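Local coordinates for peptidase M16 C-terminal domain-containing protein (Enterococcus faecalis, PDB 3D3Y), which is of unknown function but carries an inactive-type M16 peptidase domain and probably binds a metal ion, at residues Q169-S173 against F174-A178. Numbering follows the deposited sequence.
Sequences QKIPS and FGTVA
P172 lies over one face of the F174 ring, within the type I beta turn that runs from P172 to G175. The turn sits in the loop between helix 150-162 and helix 177-182. The two side chains cross at about a right angle, and the contact is CH-pi. CB of P172 stands 3.9 Å from the centroid of the F174 ring, 29° off its normal. It is displaced toward CE1 of F174, which is 3.4 Å from CB of P172. CG of P172 follows over the same atom. The chi1 of F174, 41°, sets CG between the backbone N and the carbonyl carbon, which folds the ring back over the proline. The ring also touches L143 and I146 of helix 129-148 and T44 of helix 40-52, so the F174 ring joins the turn to both helices. G175 N donates to P172 O at 3.0 Å and closes the turn. G175 has a positive phi, a conformation glycine adopts easily. Beyond it, T176 is the N-cap of helix 177-182, and its OG1 accepts from A179 N. On the I171 side, CG2 of I171 rests 4.0 Å from CA of G175.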
loop_
_atom_site.group_PDB
_atom_site.type_symbol
_atom_site.label_atom_id
_atom_site.label_comp_id
_atom_site.label_asym_id
_atom_site.label_seq_id
_atom_site.Cartn_x
_atom_site.Cartn_y
_atom_site.Cartn_z
ATOM N N GLN A 169 -1.189 -8.166 -11.560
ATOM C CA GLN A 169 -1.969 -7.097 -10.927
ATOM C C GLN A 169 -3.299 -7.576 -10.363
ATOM O O GLN A 169 -3.901 -6.887 -9.550
ATOM C CB GLN A 169 -2.216 -5.951 -11.896
ATOM C CG GLN A 169 -0.981 -5.130 -12.188
ATOM C CD GLN A 169 -0.586 -4.197 -11.037
ATOM O OE1 GLN A 169 -1.323 -4.017 -10.080
ATOM N NE2 GLN A 169 0.583 -3.627 -11.134
ATOM N N LYS A 170 -3.760 -8.747 -10.816
ATOM C CA LYS A 170 -4.989 -9.342 -10.274
ATOM C C LYS A 170 -4.825 -9.944 -8.865
ATOM O O LYS A 170 -5.808 -10.315 -8.212
ATOM C CB LYS A 170 -5.593 -10.340 -11.273
ATOM C CG LYS A 170 -4.708 -11.483 -11.653
ATOM C CD LYS A 170 -5.489 -12.593 -12.363
ATOM C CE LYS A 170 -5.779 -12.248 -13.801
ATOM N NZ LYS A 170 -6.537 -13.365 -14.466
ATOM N N ILE A 171 -3.590 -9.961 -8.371
ATOM C CA ILE A 171 -3.251 -10.491 -7.049
ATOM C C ILE A 171 -3.085 -9.354 -6.028
ATOM O O ILE A 171 -2.318 -8.397 -6.288
ATOM C CB ILE A 171 -1.906 -11.280 -7.133
ATOM C CG1 ILE A 171 -1.896 -12.240 -8.327
ATOM C CG2 ILE A 171 -1.557 -12.003 -5.803
ATOM C CD1 ILE A 171 -2.913 -13.400 -8.270
ATOM N N PRO A 172 -3.739 -9.483 -4.843
ATOM C CA PRO A 172 -3.553 -8.513 -3.759
ATOM C C PRO A 172 -2.141 -8.546 -3.187
ATOM O O PRO A 172 -1.410 -9.529 -3.348
ATOM C CB PRO A 172 -4.547 -8.955 -2.685
ATOM C CG PRO A 172 -5.170 -10.189 -3.163
ATOM C CD PRO A 172 -4.699 -10.556 -4.503
ATOM N N SER A 173 -1.759 -7.465 -2.524
ATOM C CA SER A 173 -0.428 -7.345 -1.961
ATOM C C SER A 173 -0.030 -8.504 -1.030
ATOM O O SER A 173 1.157 -8.752 -0.859
ATOM C CB SER A 173 -0.324 -6.016 -1.210
ATOM O OG SER A 173 -0.971 -6.077 0.035
ATOM N N PHE A 174 -1.020 -9.174 -0.412
ATOM C CA PHE A 174 -0.779 -10.219 0.584
ATOM C C PHE A 174 -0.972 -11.626 0.033
ATOM O O PHE A 174 -0.935 -12.603 0.793
ATOM C CB PHE A 174 -1.670 -10.007 1.822
ATOM C CG PHE A 174 -3.085 -9.581 1.480
ATOM C CD1 PHE A 174 -3.951 -10.430 0.795
ATOM C CD2 PHE A 174 -3.540 -8.310 1.836
ATOM C CE1 PHE A 174 -5.287 -10.002 0.459
ATOM C CE2 PHE A 174 -4.849 -7.887 1.522
ATOM C CZ PHE A 174 -5.721 -8.729 0.830
ATOM N N GLY A 175 -1.168 -11.733 -1.280
ATOM C CA GLY A 175 -1.245 -13.028 -1.938
ATOM C C GLY A 175 -2.591 -13.700 -1.815
ATOM O O GLY A 175 -3.589 -13.063 -1.480
ATOM N N THR A 176 -2.634 -14.999 -2.089
ATOM C CA THR A 176 -3.910 -15.708 -2.051
ATOM C C THR A 176 -3.752 -17.023 -1.320
ATOM O O THR A 176 -2.641 -17.555 -1.211
ATOM C CB THR A 176 -4.402 -16.058 -3.448
ATOM O OG1 THR A 176 -3.530 -17.050 -3.994
ATOM C CG2 THR A 176 -4.440 -14.803 -4.372
ATOM N N VAL A 177 -4.868 -17.577 -0.865
ATOM C CA VAL A 177 -4.835 -18.867 -0.155
ATOM C C VAL A 177 -4.331 -20.015 -1.050
ATOM O O VAL A 177 -3.558 -20.868 -0.600
ATOM C CB VAL A 177 -6.215 -19.146 0.447
ATOM C CG1 VAL A 177 -6.313 -20.537 1.032
ATOM C CG2 VAL A 177 -6.462 -18.103 1.522
ATOM N N ALA A 178 -4.771 -20.017 -2.311
ATOM C CA ALA A 178 -4.343 -21.025 -3.290
ATOM C C ALA A 178 -2.822 -21.015 -3.490
ATOM O O ALA A 178 -2.184 -22.065 -3.543
ATOM C CB ALA A 178 -5.074 -20.824 -4.632
#